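Local coordinates for glycosyl hydrolases family 2, sugar binding domain protein (Bacteroides uniformis str. 3978 T3 ii, PDB 6D1P), which is a gut-bacterial beta-glucuronidase of glycosyl hydrolase family 2, probably splitting the O-glycosidic bond that joins glucuronic acid to its conjugates, at residues Ser182-Val194 / His331-Glu343. Sequence-based numbering, arbitrary orientation.
Sequences SDFNLYGGLYRYV and HEDHAGVGAALTE. With NA (sodium ion), chain C.
Y187 reaches from 182-194 into the loop 331-343 and packs along it from CB to hydroxyl. Its CB and CG lie against the CB of A339, and Y187 CD2 comes nearer still, 3.5 Å from A339 CB. Farther out, Y187 CE2 passes 3.6 Å from E332 O, while CE1 runs by the CA of G338. The backbone N of A339 sits over the ring centre, and CB of N185 lies over the rim of the opposite face. G338, at positive phi in a type II' turn, suits this place because a CB there would crowd CE1. At the tip, Y187 OH donates a very short hydrogen bond, 2.4 Å, to D333 OD1, which meets the ring edge in its plane, the carboxylate turned only 22° from the ring. With CG anti to the backbone N (chi1 175°), D333 holds OD1 toward Y187 while OD2, with D333 O, a water and D580, binds sodium.

A339 is small enough to fit between two tyrosines: its methyl also makes a CH-pi contact over the Y191 face. The long, extended R192 can span to E332: in the conformer described here, R192 NH2 lies 2.5 Å from E332 OE1, a salt bridge that a second E332 conformer leaves in some doubt. Y193 is long enough for Y193 OH to accept a hydrogen bond from E343 N at 2.9 Å.

The contact thus joins the loop before strand 194-199 of the sugar-binding domain to the TIM-barrel loop linking strand 321-329 to helix 343-356, with strand 581-582 packed alongside Y187 and D333.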
ATOM      1  N   SER A 182      17.639   5.224  10.831  1.00 20.47           N
ATOM      2  CA  SER A 182      18.603   4.160  10.589  1.00 20.02           C
ATOM      3  C   SER A 182      18.736   3.862   9.103  1.00 23.06           C
ATOM      4  O   SER A 182      17.782   3.997   8.329  1.00 19.21           O
ATOM      5  CB  SER A 182      18.189   2.884  11.319  1.00 15.90           C
ATOM      6  OG  SER A 182      18.283   3.048  12.725  1.00 20.38           O
ATOM      7  N   ASP A 183      19.935   3.414   8.722  1.00 20.72           N
ATOM      8  CA  ASP A 183      20.264   3.035   7.348  1.00 20.71           C
ATOM      9  C   ASP A 183      19.908   1.570   7.039  1.00 20.95           C
ATOM     10  O   ASP A 183      20.665   0.835   6.390  1.00 22.71           O
ATOM     11  CB  ASP A 183      21.740   3.333   7.111  1.00 19.30           C
ATOM     12  CG  ASP A 183      22.154   3.207   5.650  1.00 25.10           C
ATOM     13  OD1 ASP A 183      21.402   3.637   4.752  1.00 21.97           O
ATOM     14  OD2 ASP A 183      23.279   2.695   5.412  1.00 25.05           O
ATOM     15  N   PHE A 184      18.748   1.118   7.507  1.00 19.99           N
ATOM     16  CA  PHE A 184      18.198  -0.187   7.150  1.00 18.99           C
ATOM     17  C   PHE A 184      16.687  -0.111   7.313  1.00 19.75           C
ATOM     18  O   PHE A 184      16.161   0.831   7.918  1.00 23.61           O
ATOM     19  CB  PHE A 184      18.819  -1.313   8.000  1.00 20.23           C
ATOM     20  CG  PHE A 184      18.575  -1.177   9.485  1.00 17.11           C
ATOM     21  CD1 PHE A 184      19.426  -0.408  10.283  1.00 17.99           C
ATOM     22  CD2 PHE A 184      17.528  -1.845  10.093  1.00 16.84           C
ATOM     23  CE1 PHE A 184      19.223  -0.292  11.666  1.00 18.01           C
ATOM     24  CE2 PHE A 184      17.306  -1.733  11.478  1.00 18.11           C
ATOM     25  CZ  PHE A 184      18.167  -0.950  12.263  1.00 16.98           C
ATOM     26  N   ASN A 185      15.978  -1.088   6.738  1.00 21.10           N
ATOM     27  CA  ASN A 185      14.518  -1.110   6.869  1.00 19.50           C
ATOM     28  C   ASN A 185      14.137  -1.662   8.232  1.00 20.06           C
ATOM     29  O   ASN A 185      14.772  -2.600   8.724  1.00 20.51           O
ATOM     30  CB  ASN A 185      13.848  -1.961   5.790  1.00 17.86           C
ATOM     31  CG  ASN A 185      14.129  -1.466   4.380  1.00 19.52           C
ATOM     32  OD1 ASN A 185      14.875  -2.105   3.621  1.00 21.11           O
ATOM     33  ND2 ASN A 185      13.508  -0.351   4.007  1.00 16.32           N
ATOM     34  N   LEU A 186      13.115  -1.055   8.851  1.00 19.68           N
ATOM     35  CA  LEU A 186      12.414  -1.632  10.000  1.00 17.83           C
ATOM     36  C   LEU A 186      11.345  -2.545   9.420  1.00 22.75           C
ATOM     37  O   LEU A 186      10.194  -2.143   9.205  1.00 20.10           O
ATOM     38  CB  LEU A 186      11.812  -0.561  10.903  1.00 16.62           C
ATOM     39  CG  LEU A 186      12.671   0.141  11.972  1.00 20.38           C
ATOM     40  CD1 LEU A 186      13.958   0.733  11.404  1.00 19.95           C
ATOM     41  CD2 LEU A 186      11.860   1.236  12.699  1.00 17.30           C
ATOM     42  N   TYR A 187      11.740  -3.792   9.175  1.00 18.02           N
ATOM     43  CA  TYR A 187      10.914  -4.753   8.464  1.00 20.68           C
ATOM     44  C   TYR A 187       9.674  -5.141   9.268  1.00 18.83           C
ATOM     45  O   TYR A 187       9.670  -5.130  10.495  1.00 18.06           O
ATOM     46  CB  TYR A 187      11.743  -5.997   8.147  1.00 19.87           C
ATOM     47  CG  TYR A 187      12.614  -5.869   6.923  1.00 19.14           C
ATOM     48  CD1 TYR A 187      12.072  -5.460   5.712  1.00 20.45           C
ATOM     49  CD2 TYR A 187      13.981  -6.149   6.976  1.00 20.60           C
ATOM     50  CE1 TYR A 187      12.852  -5.354   4.575  1.00 20.67           C
ATOM     51  CE2 TYR A 187      14.787  -6.046   5.834  1.00 19.55           C
ATOM     52  CZ  TYR A 187      14.206  -5.637   4.635  1.00 22.23           C
ATOM     53  OH  TYR A 187      14.956  -5.523   3.479  1.00 21.51           O
ATOM     54  N   GLY A 188       8.618  -5.514   8.554  1.00 24.18           N
ATOM     55  CA  GLY A 188       7.381  -5.958   9.176  1.00 20.95           C
ATOM     56  C   GLY A 188       7.090  -7.418   8.869  1.00 23.59           C
ATOM     57  O   GLY A 188       7.475  -7.937   7.818  1.00 19.61           O
ATOM     58  N   GLY A 189       6.406  -8.080   9.808  1.00 25.43           N
ATOM     59  CA  GLY A 189       5.828  -9.393   9.592  1.00 23.43           C
ATOM     60  C   GLY A 189       6.514 -10.479  10.408  1.00 26.20           C
ATOM     61  O   GLY A 189       7.390 -10.225  11.237  1.00 24.58           O
ATOM     62  N   LEU A 190       6.086 -11.721  10.151  1.00 25.94           N
ATOM     63  CA  LEU A 190       6.599 -12.908  10.843  1.00 26.55           C
ATOM     64  C   LEU A 190       7.782 -13.456  10.049  1.00 25.95           C
ATOM     65  O   LEU A 190       7.746 -14.517   9.418  1.00 22.10           O
ATOM     66  CB  LEU A 190       5.490 -13.941  11.021  1.00 25.19           C
ATOM     67  CG  LEU A 190       4.294 -13.421  11.839  1.00 25.13           C
ATOM     68  CD1 LEU A 190       3.069 -14.299  11.660  1.00 22.85           C
ATOM     69  CD2 LEU A 190       4.652 -13.287  13.331  1.00 22.76           C
ATOM     70  N   TYR A 191       8.846 -12.674  10.062  1.00 27.86           N
ATOM     71  CA  TYR A 191       9.982 -12.957   9.209  1.00 21.89           C
ATOM     72  C   TYR A 191      10.966 -13.914   9.846  1.00 23.10           C
ATOM     73  O   TYR A 191      11.957 -14.278   9.207  1.00 26.68           O
ATOM     74  CB  TYR A 191      10.670 -11.654   8.802  1.00 23.31           C
ATOM     75  CG  TYR A 191      10.872 -10.618   9.902  1.00 26.85           C
ATOM     76  CD1 TYR A 191      11.748 -10.852  10.964  1.00 26.12           C
ATOM     77  CD2 TYR A 191      10.233  -9.374   9.840  1.00 22.53           C
ATOM     78  CE1 TYR A 191      11.957  -9.894  11.951  1.00 23.91           C
ATOM     79  CE2 TYR A 191      10.439  -8.415  10.802  1.00 21.49           C
ATOM     80  CZ  TYR A 191      11.299  -8.675  11.867  1.00 23.57           C
ATOM     81  OH  TYR A 191      11.507  -7.716  12.836  1.00 20.85           O
ATOM     82  N   ARG A 192      10.723 -14.340  11.079  1.00 27.20           N
ATOM     83  CA  ARG A 192      11.446 -15.459  11.662  1.00 31.86           C
ATOM     84  C   ARG A 192      10.432 -16.504  12.085  1.00 29.41           C
ATOM     85  O   ARG A 192       9.257 -16.195  12.305  1.00 28.61           O
ATOM     86  CB  ARG A 192      12.309 -15.069  12.868  1.00 26.14           C
ATOM     87  CG  ARG A 192      13.421 -14.149  12.539  1.00 22.89           C
ATOM     88  CD  ARG A 192      14.284 -13.948  13.762  1.00 26.96           C
ATOM     89  NE  ARG A 192      15.160 -12.801  13.586  1.00 25.72           N
ATOM     90  CZ  ARG A 192      15.641 -12.078  14.583  1.00 24.60           C
ATOM     91  NH1 ARG A 192      15.331 -12.399  15.828  1.00 24.62           N
ATOM     92  NH2 ARG A 192      16.430 -11.036  14.342  1.00 22.46           N
ATOM     93  N   TYR A 193      10.928 -17.732  12.219  1.00 26.83           N
ATOM     94  CA  TYR A 193      10.075 -18.882  12.458  1.00 25.59           C
ATOM     95  C   TYR A 193       9.181 -18.695  13.673  1.00 31.91           C
ATOM     96  O   TYR A 193       9.587 -18.139  14.704  1.00 29.32           O
ATOM     97  CB  TYR A 193      10.933 -20.131  12.647  1.00 30.86           C
ATOM     98  CG  TYR A 193      11.638 -20.548  11.376  1.00 34.34           C
ATOM     99  CD1 TYR A 193      10.909 -20.882  10.235  1.00 28.07           C
ATOM    100  CD2 TYR A 193      13.032 -20.611  11.317  1.00 31.54           C
ATOM    101  CE1 TYR A 193      11.543 -21.258   9.074  1.00 28.18           C
ATOM    102  CE2 TYR A 193      13.671 -20.997  10.168  1.00 28.14           C
ATOM    103  CZ  TYR A 193      12.927 -21.313   9.043  1.00 31.32           C
ATOM    104  OH  TYR A 193      13.566 -21.684   7.875  1.00 30.86           O
ATOM    105  N   VAL A 194       7.953 -19.176  13.534  1.00 27.49           N
ATOM    106  CA  VAL A 194       7.032 -19.358  14.643  1.00 31.68           C
ATOM    107  C   VAL A 194       6.952 -20.852  14.923  1.00 31.86           C
ATOM    108  O   VAL A 194       6.858 -21.660  13.992  1.00 29.51           O
ATOM    109  CB  VAL A 194       5.642 -18.766  14.327  1.00 28.51           C
ATOM    110  CG1 VAL A 194       4.732 -18.897  15.521  1.00 32.22           C
ATOM    111  CG2 VAL A 194       5.781 -17.310  13.937  1.00 25.72           C
ATOM    112  N   HIS A 331      23.289  -7.919   7.617  1.00 24.00           N
ATOM    113  CA  HIS A 331      21.944  -7.504   7.990  1.00 21.27           C
ATOM    114  C   HIS A 331      21.010  -8.687   7.822  1.00 23.76           C
ATOM    115  O   HIS A 331      21.319  -9.647   7.109  1.00 25.44           O
ATOM    116  CB  HIS A 331      21.459  -6.336   7.122  1.00 21.14           C
ATOM    117  CG  HIS A 331      21.610  -4.990   7.761  1.00 20.07           C
ATOM    118  ND1 HIS A 331      20.997  -4.654   8.952  1.00 20.27           N
ATOM    119  CD2 HIS A 331      22.288  -3.885   7.364  1.00 17.30           C
ATOM    120  CE1 HIS A 331      21.307  -3.410   9.270  1.00 20.30           C
ATOM    121  NE2 HIS A 331      22.085  -2.918   8.323  1.00 20.09           N
ATOM    122  N   GLU A 332      19.861  -8.637   8.489  0.54 23.21           N
ATOM    123  CA  GLU A 332      18.843  -9.661   8.252  0.54 23.27           C
ATOM    124  C   GLU A 332      17.983  -9.187   7.081  0.54 24.54           C
ATOM    125  O   GLU A 332      16.898  -8.615   7.234  0.54 23.64           O
ATOM    126  CB  GLU A 332      18.057  -9.960   9.523  0.54 23.10           C
ATOM    127  CG  GLU A 332      18.832 -10.947  10.420  0.54 22.96           C
ATOM    128  CD  GLU A 332      18.017 -11.498  11.575  0.54 25.13           C
ATOM    129  OE1 GLU A 332      16.925 -10.935  11.863  0.54 24.36           O
ATOM    130  OE2 GLU A 332      18.475 -12.490  12.191  0.54 21.72           O
ATOM    131  N   ASP A 333      18.514  -9.440   5.885  1.00 22.35           N
ATOM    132  CA  ASP A 333      18.072  -8.871   4.625  1.00 23.13           C
ATOM    133  C   ASP A 333      18.613  -9.766   3.515  1.00 26.53           C
ATOM    134  O   ASP A 333      19.775 -10.190   3.573  1.00 26.77           O
ATOM    135  CB  ASP A 333      18.602  -7.431   4.474  1.00 20.67           C
ATOM    136  CG  ASP A 333      18.275  -6.808   3.121  1.00 21.79           C
ATOM    137  OD1 ASP A 333      17.269  -6.084   3.015  1.00 23.27           O
ATOM    138  OD2 ASP A 333      19.033  -7.017   2.150  1.00 26.37           O
ATOM    139  N   HIS A 334      17.771 -10.068   2.527  1.00 22.13           N
ATOM    140  CA  HIS A 334      18.213 -10.849   1.382  1.00 21.23           C
ATOM    141  C   HIS A 334      17.248 -10.626   0.224  1.00 25.49           C
ATOM    142  O   HIS A 334      16.072 -10.305   0.431  1.00 22.13           O
ATOM    143  CB  HIS A 334      18.307 -12.342   1.706  1.00 21.62           C
ATOM    144  CG  HIS A 334      19.080 -13.117   0.688  1.00 28.15           C
ATOM    145  ND1 HIS A 334      20.419 -13.417   0.843  1.00 24.30           N
ATOM    146  CD2 HIS A 334      18.720 -13.611  -0.523  1.00 24.72           C
ATOM    147  CE1 HIS A 334      20.841 -14.088  -0.214  1.00 26.33           C
ATOM    148  NE2 HIS A 334      19.831 -14.216  -1.060  1.00 27.91           N
ATOM    149  N   ALA A 335      17.769 -10.801  -0.991  1.00 23.34           N
ATOM    150  CA  ALA A 335      17.013 -10.539  -2.213  1.00 24.70           C
ATOM    151  C   ALA A 335      15.729 -11.359  -2.271  1.00 25.18           C
ATOM    152  O   ALA A 335      15.739 -12.575  -2.070  1.00 21.71           O
ATOM    153  CB  ALA A 335      17.882 -10.850  -3.434  1.00 21.90           C
ATOM    154  N   GLY A 336      14.618 -10.689  -2.551  1.00 23.53           N
ATOM    155  CA  GLY A 336      13.362 -11.376  -2.735  1.00 23.06           C
ATOM    156  C   GLY A 336      12.591 -11.678  -1.475  1.00 27.66           C
ATOM    157  O   GLY A 336      11.405 -12.017  -1.567  1.00 27.62           O
ATOM    158  N   VAL A 337      13.200 -11.571  -0.293  1.00 24.59           N
ATOM    159  CA  VAL A 337      12.537 -11.997   0.932  1.00 21.16           C
ATOM    160  C   VAL A 337      12.535 -10.931   2.013  1.00 22.76           C
ATOM    161  O   VAL A 337      11.913 -11.134   3.065  1.00 22.96           O
ATOM    162  CB  VAL A 337      13.146 -13.309   1.474  1.00 22.94           C
ATOM    163  CG1 VAL A 337      13.137 -14.367   0.388  1.00 18.19           C
ATOM    164  CG2 VAL A 337      14.593 -13.062   2.048  1.00 20.69           C
ATOM    165  N   GLY A 338      13.195  -9.800   1.792  1.00 23.20           N
ATOM    166  CA  GLY A 338      13.382  -8.857   2.879  1.00 19.44           C
ATOM    167  C   GLY A 338      14.082  -9.545   4.037  1.00 23.89           C
ATOM    168  O   GLY A 338      15.195 -10.085   3.893  1.00 24.94           O
ATOM    169  N   ALA A 339      13.420  -9.562   5.203  1.00 22.18           N
ATOM    170  CA  ALA A 339      13.944 -10.234   6.387  1.00 23.22           C
ATOM    171  C   ALA A 339      13.587 -11.723   6.463  1.00 23.40           C
ATOM    172  O   ALA A 339      14.049 -12.408   7.380  1.00 22.73           O
ATOM    173  CB  ALA A 339      13.431  -9.530   7.652  1.00 22.85           C
ATOM    174  N   ALA A 340      12.774 -12.245   5.543  1.00 24.78           N
ATOM    175  CA  ALA A 340      12.256 -13.613   5.665  1.00 25.35           C
ATOM    176  C   ALA A 340      13.258 -14.636   5.108  1.00 25.22           C
ATOM    177  O   ALA A 340      13.015 -15.351   4.134  1.00 24.82           O
ATOM    178  CB  ALA A 340      10.901 -13.719   4.980  1.00 24.84           C
ATOM    179  N   LEU A 341      14.399 -14.722   5.780  1.00 22.16           N
ATOM    180  CA  LEU A 341      15.397 -15.715   5.437  1.00 21.94           C
ATOM    181  C   LEU A 341      15.034 -17.045   6.065  1.00 24.97           C
ATOM    182  O   LEU A 341      14.609 -17.103   7.224  1.00 25.63           O
ATOM    183  CB  LEU A 341      16.786 -15.278   5.908  1.00 24.10           C
ATOM    184  CG  LEU A 341      17.478 -14.211   5.055  1.00 26.40           C
ATOM    185  CD1 LEU A 341      16.753 -12.873   5.130  1.00 21.70           C
ATOM    186  CD2 LEU A 341      18.970 -14.065   5.434  1.00 20.13           C
ATOM    187  N   THR A 342      15.183 -18.108   5.281  1.00 24.51           N
ATOM    188  CA  THR A 342      15.082 -19.475   5.760  1.00 27.28           C
ATOM    189  C   THR A 342      16.405 -19.914   6.400  1.00 30.22           C
ATOM    190  O   THR A 342      17.459 -19.302   6.199  1.00 27.44           O
ATOM    191  CB  THR A 342      14.725 -20.418   4.611  1.00 34.32           C
ATOM    192  OG1 THR A 342      15.793 -20.426   3.645  1.00 32.96           O
ATOM    193  CG2 THR A 342      13.415 -19.968   3.935  1.00 27.11           C
ATOM    194  N   GLU A 343      16.328 -20.983   7.201  1.00 31.38           N
ATOM    195  CA  GLU A 343      17.537 -21.547   7.786  1.00 33.05           C
ATOM    196  C   GLU A 343      18.544 -21.921   6.708  1.00 33.98           C
ATOM    197  O   GLU A 343      19.741 -21.640   6.841  1.00 31.32           O
ATOM    198  CB  GLU A 343      17.198 -22.768   8.638  1.00 32.85           C
ATOM    199  CG  GLU A 343      18.417 -23.620   8.936  1.00 29.64           C
ATOM    200  CD  GLU A 343      18.155 -24.730   9.944  1.00 39.48           C
ATOM    201  OE1 GLU A 343      17.001 -24.864  10.414  1.00 39.64           O
ATOM    202  OE2 GLU A 343      19.118 -25.466  10.273  1.00 48.69           O
TER
HETATM  203 NA    NA C 901      21.697  -8.380   2.262  1.00 30.90          NA
HETATM  204  O   HOH W   1      22.321  -0.126   8.308  1.00 21.53           O
HETATM  205  O   HOH W   2      14.115 -15.770   9.357  1.00 24.43           O
HETATM  206  O   HOH W   3      23.177  -8.400   4.652  1.00 22.60           O